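Local atomic coordinates of putative transcriptional regulator (Methanosarcina mazei, PDB entry 3R0A), a protein that probably regulates transcription by binding DNA as a dimer through a winged helix-turn-helix domain. Residues D16-K19 and C20-L24; R41-T45 and D46-K50; K64-E68 and K69-Q73; R97-I100 and Q101-Q105. All blocks are in the same frame, centred on the assembly; numbering follows the deposited sequence.

Contact 1: D16-K19 and C20-L24; sequences DVIK and CALNL
A Schellman motif closes helix 14-22 where Lys19 meets Leu24, with Asn23, at positive phi (54°), as the residue that turns the chain out of the helix. The defining bond runs from Leu24 N back to Lys19 O at 2.8 Å, in the carbonyl plane and on a lone pair of the oxygen. Its companion, Asn23 N to Cys20 O, is weak. Before the turn the ordinary helical bonds still hold, ending with Leu22 N to Ile18 O at 3.2 Å.

Side chains reinforce the cap. Lys19 lays its methylene chain across the start of the Leu24 side chain, CG of Lys19 lying 3.8 Å from CB of Leu24. A bend at chi3 (-60°) then swings the ammonium group round, and a water bridges Lys19 NZ and the backbone O of Leu24, accepting from the first and donating to the second at 3.1 Å from Leu24 O. On the buried side Ile18 and Leu22 run alongside each other, CG2 of Ile18 touching CD1 of Leu22 at 4.0 Å.

Leu22 continues inward to Ile100 of helix 93-119 and Met32 of helix 26-37, while Leu24 also rests on Met32. Cys20 SG forms a disulfide with Cys9 of the second subunit, and Val17 and Ile18 pack respectively on Leu111 and Trp118 of that subunit, which places this short helix between its own chain's core and the second subunit.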
loop_
_atom_site.group_PDB
_atom_site.type_symbol
_atom_site.label_atom_id
_atom_site.label_comp_id
_atom_site.label_asym_id
_atom_site.label_seq_id
_atom_site.Cartn_x
_atom_site.Cartn_y
_atom_site.Cartn_z
ATOM N N ASP B 16 -4.396 12.612 4.017
ATOM C CA ASP B 16 -4.177 12.429 2.586
ATOM C C ASP B 16 -4.564 10.998 2.141
ATOM O O ASP B 16 -5.073 10.793 1.036
ATOM C CB ASP B 16 -2.723 12.728 2.236
ATOM C CG ASP B 16 -2.452 14.216 2.107
ATOM O OD1 ASP B 16 -3.364 15.033 2.410
ATOM O OD2 ASP B 16 -1.321 14.588 1.689
ATOM N N VAL B 17 -4.350 10.022 3.007
ATOM C CA VAL B 17 -4.646 8.647 2.654
ATOM C C VAL B 17 -6.149 8.423 2.608
ATOM O O VAL B 17 -6.678 7.740 1.713
ATOM C CB VAL B 17 -3.982 7.653 3.632
ATOM C CG1 VAL B 17 -4.563 6.267 3.494
ATOM C CG2 VAL B 17 -2.489 7.609 3.376
ATOM N N ILE B 18 -6.824 9.001 3.593
ATOM C CA ILE B 18 -8.263 8.983 3.671
ATOM C C ILE B 18 -8.845 9.811 2.548
ATOM O O ILE B 18 -9.821 9.391 1.943
ATOM C CB ILE B 18 -8.788 9.481 5.054
ATOM C CG1 ILE B 18 -8.415 8.458 6.141
ATOM C CG2 ILE B 18 -10.335 9.717 5.014
ATOM C CD1 ILE B 18 -8.946 8.816 7.513
ATOM N N LYS B 19 -8.268 10.967 2.241
ATOM C CA LYS B 19 -8.773 11.680 1.064
ATOM C C LYS B 19 -8.625 10.891 -0.245
ATOM O O LYS B 19 -9.522 10.938 -1.089
ATOM C CB LYS B 19 -8.244 13.100 0.960
ATOM C CG LYS B 19 -8.871 14.016 2.056
ATOM C CD LYS B 19 -8.570 15.504 1.835
ATOM C CE LYS B 19 -7.075 15.841 1.823
ATOM N NZ LYS B 19 -6.901 17.100 0.971
ATOM N N CYS B 20 -7.545 10.116 -0.361
ATOM C CA CYS B 20 -7.291 9.267 -1.532
ATOM C C CYS B 20 -8.340 8.186 -1.653
ATOM O O CYS B 20 -8.929 7.984 -2.701
ATOM C CB CYS B 20 -5.915 8.604 -1.439
ATOM S SG CYS B 20 -5.403 7.676 -2.904
ATOM N N ALA B 21 -8.569 7.495 -0.555
ATOM C CA ALA B 21 -9.384 6.330 -0.573
ATOM C C ALA B 21 -10.859 6.682 -0.894
ATOM O O ALA B 21 -11.545 5.976 -1.656
ATOM C CB ALA B 21 -9.239 5.604 0.739
ATOM N N LEU B 22 -11.311 7.804 -0.364
ATOM C CA LEU B 22 -12.701 8.155 -0.405
ATOM C C LEU B 22 -12.892 9.261 -1.437
ATOM O O LEU B 22 -14.005 9.764 -1.626
ATOM C CB LEU B 22 -13.149 8.596 1.004
ATOM C CG LEU B 22 -13.186 7.524 2.105
ATOM C CD1 LEU B 22 -13.653 8.114 3.413
ATOM C CD2 LEU B 22 -14.095 6.378 1.715
ATOM N N ASN B 23 -11.794 9.631 -2.091
ATOM C CA ASN B 23 -11.787 10.658 -3.126
ATOM C C ASN B 23 -12.403 11.961 -2.654
ATOM O O ASN B 23 -13.323 12.485 -3.278
ATOM C CB ASN B 23 -12.489 10.168 -4.398
ATOM C CG ASN B 23 -12.211 11.066 -5.572
ATOM O OD1 ASN B 23 -11.101 11.647 -5.694
ATOM N ND2 ASN B 23 -13.219 11.235 -6.430
ATOM N N LEU B 24 -11.865 12.484 -1.551
ATOM C CA LEU B 24 -12.384 13.679 -0.893
ATOM C C LEU B 24 -11.536 14.914 -1.193
ATOM O O LEU B 24 -10.314 14.869 -1.120
ATOM C CB LEU B 24 -12.405 13.454 0.639
ATOM C CG LEU B 24 -13.110 12.215 1.195
ATOM C CD1 LEU B 24 -13.152 12.136 2.712
ATOM C CD2 LEU B 24 -14.527 12.152 0.711
HETATM O O HOH W 1 -7.516 16.042 -1.580
#

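Contact 2: R41-T45 and D46-K50; sequences RWIDT and DALSK
Asp44 and Ala47 form the polar heart of this contact, a cap at the start of helix 45-51. OD1 of Asp44 accepts from Ala47 N at 2.6 Å, met nearly head-on along the C-O bond with an N-H...O angle of 161°. With chi1 at 51°, CG sits between the backbone N and the carbonyl carbon, a rotation that folds the carboxylate back over the first turn. Its negative charge would be expected to suit the positive end of the helix dipole. Were an alanine here, the carboxylate acceptor would be lost and Ala47 N would probably be left without its capping partner.

Backbone bonds carry the turn onward: Leu48 N reaches Asp44 O at 2.9 Å, and Ser49 N reaches Thr45 O, also at 2.9 Å.

Apolar contact comes from Ile43, just before the cap. Its CG2 meets CD1 of Leu48 at 3.8 Å, the side chains crossing at about a right angle, and touches CB of Ala47 at 3.9 Å.

Thr45 OG1 is hydrogen-bonded to Gln60 OE1, and Leu48 packs on Val59, both on helix 56-68. An aspartate N-cap is a common helix start; here it opens the first helix of a probable helix-turn-helix, helices 45-51 and 56-68 followed by hairpin 72-78/84-90, as the family suggests.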
loop_
_atom_site.group_PDB
_atom_site.type_symbol
_atom_site.label_atom_id
_atom_site.label_comp_id
_atom_site.label_asym_id
_atom_site.label_seq_id
_atom_site.Cartn_x
_atom_site.Cartn_y
_atom_site.Cartn_z
ATOM N N ARG B 41 -25.713 13.813 15.983
ATOM C CA ARG B 41 -26.582 14.836 15.426
ATOM C C ARG B 41 -27.124 14.469 14.057
ATOM O O ARG B 41 -26.473 13.786 13.270
ATOM C CB ARG B 41 -25.861 16.180 15.342
ATOM C CG ARG B 41 -26.772 17.382 15.614
ATOM C CD ARG B 41 -26.754 17.838 17.096
ATOM N NE ARG B 41 -28.005 18.517 17.482
ATOM C CZ ARG B 41 -28.858 18.082 18.417
ATOM N NH1 ARG B 41 -28.610 16.968 19.097
ATOM N NH2 ARG B 41 -29.958 18.766 18.686
ATOM N N TRP B 42 -28.343 14.922 13.807
ATOM C CA TRP B 42 -28.890 14.987 12.474
ATOM C C TRP B 42 -28.828 16.455 12.061
ATOM O O TRP B 42 -29.433 17.346 12.706
ATOM C CB TRP B 42 -30.320 14.487 12.471
ATOM C CG TRP B 42 -30.465 13.000 12.609
ATOM C CD1 TRP B 42 -30.657 12.299 13.768
ATOM C CD2 TRP B 42 -30.500 12.034 11.545
ATOM N NE1 TRP B 42 -30.790 10.957 13.492
ATOM C CE2 TRP B 42 -30.700 10.768 12.136
ATOM C CE3 TRP B 42 -30.369 12.116 10.149
ATOM C CZ2 TRP B 42 -30.778 9.586 11.380
ATOM C CZ3 TRP B 42 -30.430 10.933 9.391
ATOM C CH2 TRP B 42 -30.644 9.694 10.009
ATOM N N ILE B 43 -28.072 16.710 11.001
ATOM C CA ILE B 43 -27.811 18.069 10.544
ATOM C C ILE B 43 -28.253 18.167 9.091
ATOM O O ILE B 43 -28.304 17.157 8.369
ATOM C CB ILE B 43 -26.300 18.451 10.725
ATOM C CG1 ILE B 43 -25.800 18.040 12.126
ATOM C CG2 ILE B 43 -26.057 19.951 10.477
ATOM C CD1 ILE B 43 -24.278 17.846 12.243
ATOM N N ASP B 44 -28.625 19.372 8.681
ATOM C CA ASP B 44 -28.924 19.627 7.282
ATOM C C ASP B 44 -27.860 20.524 6.675
ATOM O O ASP B 44 -27.017 21.088 7.378
ATOM C CB ASP B 44 -30.328 20.212 7.097
ATOM C CG ASP B 44 -30.588 21.400 7.990
ATOM O OD1 ASP B 44 -29.811 22.380 7.932
ATOM O OD2 ASP B 44 -31.576 21.353 8.752
ATOM N N THR B 45 -27.906 20.637 5.358
ATOM C CA THR B 45 -26.900 21.373 4.607
ATOM C C THR B 45 -26.971 22.887 4.819
ATOM O O THR B 45 -25.937 23.566 4.758
ATOM C CB THR B 45 -26.996 21.051 3.128
ATOM O OG1 THR B 45 -28.337 21.293 2.682
ATOM C CG2 THR B 45 -26.646 19.590 2.913
ATOM N N ASP B 46 -28.178 23.407 5.067
ATOM C CA ASP B 46 -28.336 24.805 5.453
ATOM C C ASP B 46 -27.674 25.077 6.810
ATOM O O ASP B 46 -26.867 26.002 6.939
ATOM C CB ASP B 46 -29.812 25.210 5.457
ATOM C CG ASP B 46 -30.338 25.540 4.065
ATOM O OD1 ASP B 46 -31.577 25.578 3.900
ATOM O OD2 ASP B 46 -29.533 25.766 3.125
ATOM N N ALA B 47 -27.992 24.254 7.808
ATOM C CA ALA B 47 -27.368 24.360 9.129
ATOM C C ALA B 47 -25.843 24.233 9.045
ATOM O O ALA B 47 -25.102 24.992 9.670
ATOM C CB ALA B 47 -27.945 23.298 10.069
ATOM N N LEU B 48 -25.386 23.267 8.256
ATOM C CA LEU B 48 -23.977 22.956 8.146
ATOM C C LEU B 48 -23.224 24.060 7.435
ATOM O O LEU B 48 -22.052 24.316 7.732
ATOM C CB LEU B 48 -23.825 21.658 7.368
ATOM C CG LEU B 48 -22.678 20.702 7.644
ATOM C CD1 LEU B 48 -22.508 20.439 9.129
ATOM C CD2 LEU B 48 -23.013 19.431 6.906
ATOM N N SER B 49 -23.905 24.701 6.485
ATOM C CA SER B 49 -23.336 25.805 5.722
ATOM C C SER B 49 -23.058 26.986 6.642
ATOM O O SER B 49 -22.089 27.726 6.450
ATOM C CB SER B 49 -24.287 26.222 4.604
ATOM O OG SER B 49 -23.559 26.739 3.505
ATOM N N LYS B 50 -23.929 27.151 7.637
ATOM C CA LYS B 50 -23.759 28.161 8.671
ATOM C C LYS B 50 -22.694 27.707 9.667
ATOM O O LYS B 50 -21.893 28.526 10.142
ATOM C CB LYS B 50 -25.088 28.430 9.399
ATOM C CG LYS B 50 -26.240 28.935 8.511
ATOM C CD LYS B 50 -26.124 30.425 8.183
ATOM C CE LYS B 50 -27.496 31.034 7.848
ATOM N NZ LYS B 50 -27.379 32.473 7.432
#

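Contact 3: K64-E68 and K69-Q73; sequences KKLHE and KEILQ
This is a helix-ending contact, a Schellman motif in which helix 56-68 gives way to strand 72-78: Leu66 meets Ile71 and Leu72 beyond the turn, and Lys65 meets Lys69 at the helix end. Glu70, at positive phi (67°), turns the chain out of the helix. Ile71 N returns to Leu66 O at 2.9 Å, and Glu70 N to His67 O at 3.2 Å, the latter donor standing well above the carbonyl plane.

Inside the turn, CB of Leu66 meets CD2 of Leu72 at 3.7 Å, and CD2 of Leu66 meets CG1 of Ile71 at 4.0 Å. Met32 of helix 26-37 touches both Leu66 and Ile71, so the turn closes over a buried face.

Outside, Lys65 and Lys69 run side by side, CG of Lys65 lying 3.9 Å from CE of Lys69, while Lys69 N bonds to Lys65 O at 2.8 Å. With an alanine in place of Lys69 the methylenes beside Lys65 are gone, and a gap would probably open along its CG and CD, though Asp28 and Asn23 would still hold its NZ.

NZ of Lys65 and NZ of Lys69 are 6.8 Å apart. Lys65 NZ has a salt bridge to Asp28 and a hydrogen bond to Asn23 O, so the lysines pack methylene against methylene while their like charges probably disturb each other little.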
loop_
_atom_site.group_PDB
_atom_site.type_symbol
_atom_site.label_atom_id
_atom_site.label_comp_id
_atom_site.label_asym_id
_atom_site.label_seq_id
_atom_site.Cartn_x
_atom_site.Cartn_y
_atom_site.Cartn_z
ATOM N N LYS B 64 -23.621 15.024 -0.710
ATOM C CA LYS B 64 -24.165 14.106 -1.688
ATOM C C LYS B 64 -23.205 12.961 -1.958
ATOM O O LYS B 64 -23.617 11.805 -2.017
ATOM C CB LYS B 64 -24.484 14.842 -2.983
ATOM C CG LYS B 64 -24.858 13.932 -4.143
ATOM C CD LYS B 64 -25.707 14.669 -5.183
ATOM C CE LYS B 64 -25.451 14.152 -6.602
ATOM N NZ LYS B 64 -24.317 14.898 -7.208
ATOM N N LYS B 65 -21.936 13.298 -2.150
ATOM C CA LYS B 65 -20.885 12.342 -2.384
ATOM C C LYS B 65 -20.750 11.335 -1.226
ATOM O O LYS B 65 -20.598 10.152 -1.450
ATOM C CB LYS B 65 -19.560 13.084 -2.567
ATOM C CG LYS B 65 -18.411 12.201 -3.092
ATOM C CD LYS B 65 -17.045 12.884 -2.965
ATOM C CE LYS B 65 -16.761 13.855 -4.109
ATOM N NZ LYS B 65 -15.419 14.489 -3.875
ATOM N N LEU B 66 -20.827 11.832 0.004
ATOM C CA LEU B 66 -20.607 11.034 1.198
ATOM C C LEU B 66 -21.735 10.054 1.349
ATOM O O LEU B 66 -21.512 8.856 1.517
ATOM C CB LEU B 66 -20.517 11.935 2.421
ATOM C CG LEU B 66 -19.234 12.752 2.521
ATOM C CD1 LEU B 66 -19.138 13.468 3.862
ATOM C CD2 LEU B 66 -18.029 11.819 2.297
ATOM N N HIS B 67 -22.949 10.575 1.234
ATOM C CA HIS B 67 -24.130 9.744 1.113
ATOM C C HIS B 67 -23.978 8.668 0.017
ATOM O O HIS B 67 -24.301 7.498 0.276
ATOM C CB HIS B 67 -25.411 10.585 0.898
ATOM C CG HIS B 67 -26.620 9.746 0.632
ATOM N ND1 HIS B 67 -27.231 8.992 1.612
ATOM C CD2 HIS B 67 -27.290 9.487 -0.514
ATOM C CE1 HIS B 67 -28.231 8.308 1.083
ATOM N NE2 HIS B 67 -28.299 8.603 -0.205
ATOM N N GLU B 68 -23.503 9.041 -1.180
ATOM C CA GLU B 68 -23.294 8.052 -2.270
ATOM C C GLU B 68 -22.214 7.036 -1.909
ATOM O O GLU B 68 -22.245 5.895 -2.381
ATOM C CB GLU B 68 -22.957 8.725 -3.617
ATOM C CG GLU B 68 -24.182 9.340 -4.336
ATOM C CD GLU B 68 -23.834 10.220 -5.567
ATOM O OE1 GLU B 68 -22.882 11.042 -5.520
ATOM O OE2 GLU B 68 -24.547 10.098 -6.592
ATOM N N LYS B 69 -21.256 7.448 -1.073
ATOM C CA LYS B 69 -20.157 6.585 -0.676
ATOM C C LYS B 69 -20.450 5.818 0.605
ATOM O O LYS B 69 -19.583 5.106 1.106
ATOM C CB LYS B 69 -18.868 7.388 -0.547
ATOM C CG LYS B 69 -18.312 7.790 -1.904
ATOM C CD LYS B 69 -16.941 8.362 -1.821
ATOM C CE LYS B 69 -16.462 8.822 -3.197
ATOM N NZ LYS B 69 -15.861 7.682 -3.978
ATOM N N GLU B 70 -21.678 5.968 1.114
ATOM C CA GLU B 70 -22.178 5.274 2.317
ATOM C C GLU B 70 -21.493 5.694 3.609
ATOM O O GLU B 70 -21.462 4.941 4.585
ATOM C CB GLU B 70 -22.166 3.749 2.185
ATOM C CG GLU B 70 -22.331 3.217 0.762
ATOM C CD GLU B 70 -23.746 2.859 0.365
ATOM O OE1 GLU B 70 -24.703 3.243 1.083
ATOM O OE2 GLU B 70 -23.887 2.187 -0.698
ATOM N N ILE B 71 -20.945 6.902 3.619
ATOM C CA ILE B 71 -20.372 7.462 4.851
ATOM C C ILE B 71 -21.480 8.110 5.715
ATOM O O ILE B 71 -21.313 8.294 6.931
ATOM C CB ILE B 71 -19.341 8.552 4.542
ATOM C CG1 ILE B 71 -18.183 8.018 3.680
ATOM C CG2 ILE B 71 -18.922 9.291 5.847
ATOM C CD1 ILE B 71 -17.643 6.603 4.027
ATOM N N LEU B 72 -22.603 8.449 5.082
ATOM C CA LEU B 72 -23.608 9.285 5.713
ATOM C C LEU B 72 -24.946 8.580 5.568
ATOM O O LEU B 72 -25.256 8.050 4.513
ATOM C CB LEU B 72 -23.649 10.627 4.992
ATOM C CG LEU B 72 -23.475 11.955 5.691
ATOM C CD1 LEU B 72 -22.302 12.062 6.735
ATOM C CD2 LEU B 72 -23.344 13.033 4.626
ATOM N N GLN B 73 -25.700 8.530 6.657
ATOM C CA GLN B 73 -27.102 8.140 6.648
ATOM C C GLN B 73 -27.948 9.370 6.312
ATOM O O GLN B 73 -27.636 10.479 6.759
ATOM C CB GLN B 73 -27.482 7.613 8.046
ATOM C CG GLN B 73 -28.925 7.124 8.198
ATOM C CD GLN B 73 -29.172 6.361 9.512
ATOM O OE1 GLN B 73 -28.274 6.205 10.348
ATOM N NE2 GLN B 73 -30.398 5.887 9.688
#

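Contact 4: R97-I100 and Q101-Q105; sequences RNII and QKIVQ
Two isoleucines one helical turn apart, Ile99 and Ile103, share a first torsion (chi1 -51° and -65°) that sets CG1 beside the backbone N and CG2 anti to it. The two side chains consequently lie side by side and point the same way. In Ile103 this first torsion brings CG1 to 3.2 Å from Ile99 O, covering that carbonyl with hydrocarbon while the same oxygen accepts from Ile103 N. The extended second torsion of Ile103 then carries its CD1 on to CG2 of Ile99, at 4.1 Å.

A second ridge is formed by Ile100 and Val104, whose CG2 atoms approach more loosely, at 4.4 Å between CG2 of Ile100 and CG2 of Val104. Here the backbone is more tightly joined, Val104 N giving Ile100 O a nearly straight bond of 2.9 Å in the carbonyl plane.

On the polar side Gln101 N binds Arg97 O at 2.9 Å, and CB of Gln101 leans on the same oxygen. Lys102 N reaches Asn98 O at 3.0 Å from above the carbonyl plane, and CB of Lys102 lies 3.3 Å from that oxygen, so carbonyls along this side too are flanked by aliphatic carbon.

The two apolar ridges let the long helix 93-119 serve two neighbours. Ile99 and Ile103 pack on Leu22 of helix 14-22, with Ile103 reaching Ala21 as well. Ile100 also meets Leu22 but extends to Leu115 of the second subunit, where Val104 packs on Ala108 and Gln101 on Gly112, making this stretch part of the dimer interface.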
loop_
_atom_site.group_PDB
_atom_site.type_symbol
_atom_site.label_atom_id
_atom_site.label_comp_id
_atom_site.label_asym_id
_atom_site.label_seq_id
_atom_site.Cartn_x
_atom_site.Cartn_y
_atom_site.Cartn_z
ATOM N N ARG B 97 -14.645 2.209 8.818
ATOM C CA ARG B 97 -13.405 1.484 8.835
ATOM C C ARG B 97 -13.491 0.414 7.740
ATOM O O ARG B 97 -12.622 0.311 6.886
ATOM C CB ARG B 97 -13.225 0.891 10.240
ATOM C CG ARG B 97 -12.236 -0.270 10.399
ATOM C CD ARG B 97 -12.761 -1.306 11.407
ATOM N NE ARG B 97 -12.196 -2.634 11.143
ATOM C CZ ARG B 97 -12.683 -3.793 11.592
ATOM N NH1 ARG B 97 -13.775 -3.833 12.352
ATOM N NH2 ARG B 97 -12.066 -4.925 11.268
ATOM N N ASN B 98 -14.567 -0.356 7.725
ATOM C CA ASN B 98 -14.669 -1.411 6.740
ATOM C C ASN B 98 -14.643 -0.866 5.306
ATOM O O ASN B 98 -14.128 -1.526 4.408
ATOM C CB ASN B 98 -15.909 -2.293 6.971
ATOM C CG ASN B 98 -15.938 -2.957 8.358
ATOM O OD1 ASN B 98 -14.985 -2.870 9.169
ATOM N ND2 ASN B 98 -17.055 -3.633 8.638
ATOM N N ILE B 99 -15.188 0.336 5.095
ATOM C CA ILE B 99 -15.243 0.936 3.743
ATOM C C ILE B 99 -13.837 1.249 3.297
ATOM O O ILE B 99 -13.410 0.887 2.207
ATOM C CB ILE B 99 -16.037 2.288 3.682
ATOM C CG1 ILE B 99 -17.430 2.182 4.325
ATOM C CG2 ILE B 99 -16.075 2.842 2.222
ATOM C CD1 ILE B 99 -18.483 1.406 3.525
ATOM N N ILE B 100 -13.139 1.963 4.156
ATOM C CA ILE B 100 -11.763 2.357 3.927
ATOM C C ILE B 100 -10.814 1.144 3.739
ATOM O O ILE B 100 -9.981 1.141 2.813
ATOM C CB ILE B 100 -11.315 3.349 5.041
ATOM C CG1 ILE B 100 -12.057 4.685 4.854
ATOM C CG2 ILE B 100 -9.807 3.565 5.040
ATOM C CD1 ILE B 100 -11.830 5.710 5.916
ATOM N N GLN B 101 -10.974 0.108 4.567
ATOM C CA GLN B 101 -10.082 -1.054 4.500
ATOM C C GLN B 101 -10.317 -1.892 3.278
ATOM O O GLN B 101 -9.367 -2.431 2.696
ATOM C CB GLN B 101 -10.150 -1.928 5.749
ATOM C CG GLN B 101 -8.995 -2.960 5.824
ATOM C CD GLN B 101 -7.603 -2.329 5.882
ATOM O OE1 GLN B 101 -7.420 -1.177 6.321
ATOM N NE2 GLN B 101 -6.601 -3.094 5.443
ATOM N N LYS B 102 -11.579 -1.984 2.865
ATOM C CA LYS B 102 -11.897 -2.659 1.626
ATOM C C LYS B 102 -11.073 -2.017 0.527
ATOM O O LYS B 102 -10.454 -2.706 -0.278
ATOM C CB LYS B 102 -13.395 -2.567 1.316
ATOM C CG LYS B 102 -13.984 -3.858 0.709
ATOM C CD LYS B 102 -14.413 -4.828 1.830
ATOM C CE LYS B 102 -15.959 -4.797 2.014
ATOM N NZ LYS B 102 -16.288 -5.147 3.458
ATOM N N ILE B 103 -11.046 -0.690 0.539
ATOM C CA ILE B 103 -10.335 0.114 -0.452
ATOM C C ILE B 103 -8.790 -0.007 -0.382
ATOM O O ILE B 103 -8.128 -0.191 -1.418
ATOM C CB ILE B 103 -10.769 1.591 -0.347
ATOM C CG1 ILE B 103 -12.263 1.726 -0.712
ATOM C CG2 ILE B 103 -9.920 2.461 -1.245
ATOM C CD1 ILE B 103 -12.897 3.067 -0.340
ATOM N N VAL B 104 -8.223 0.124 0.813
ATOM C CA VAL B 104 -6.803 -0.179 1.041
ATOM C C VAL B 104 -6.484 -1.617 0.614
ATOM O O VAL B 104 -5.480 -1.873 -0.013
ATOM C CB VAL B 104 -6.414 -0.048 2.538
ATOM C CG1 VAL B 104 -4.996 -0.593 2.777
ATOM C CG2 VAL B 104 -6.515 1.415 3.012
ATOM N N GLN B 105 -7.350 -2.557 0.960
ATOM C CA GLN B 105 -7.098 -3.927 0.572
ATOM C C GLN B 105 -6.924 -4.027 -0.960
ATOM O O GLN B 105 -5.970 -4.675 -1.451
ATOM C CB GLN B 105 -8.228 -4.847 1.089
ATOM C CG GLN B 105 -7.989 -6.340 0.897
ATOM C CD GLN B 105 -6.591 -6.733 1.347
ATOM O OE1 GLN B 105 -6.170 -6.351 2.447
ATOM N NE2 GLN B 105 -5.845 -7.446 0.474
#

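How the contacts relate
The four contacts follow one another along the chain, yet the fold divides them between a probable DNA-binding part and the part that meets the second subunit. Contacts 2 and 3, with centres about 15 Å apart, begin and end the helix pair 45-51 and 56-68, and meet where Trp42 packs on Gln73. Contacts 1 and 4, with centres about 11 Å apart, join helix 14-22 to helix 93-119 through Leu22, and both touch the second subunit. Contact 3 links the two groups, since Lys65 and Leu66 reach Asn23 and Leu24 of contact 1. Contacts 2 and 4 are farthest apart, about 27 Å between centres on opposite sides of the chain's centre, consistent with a winged-helix domain carried beside a dimerisation helix.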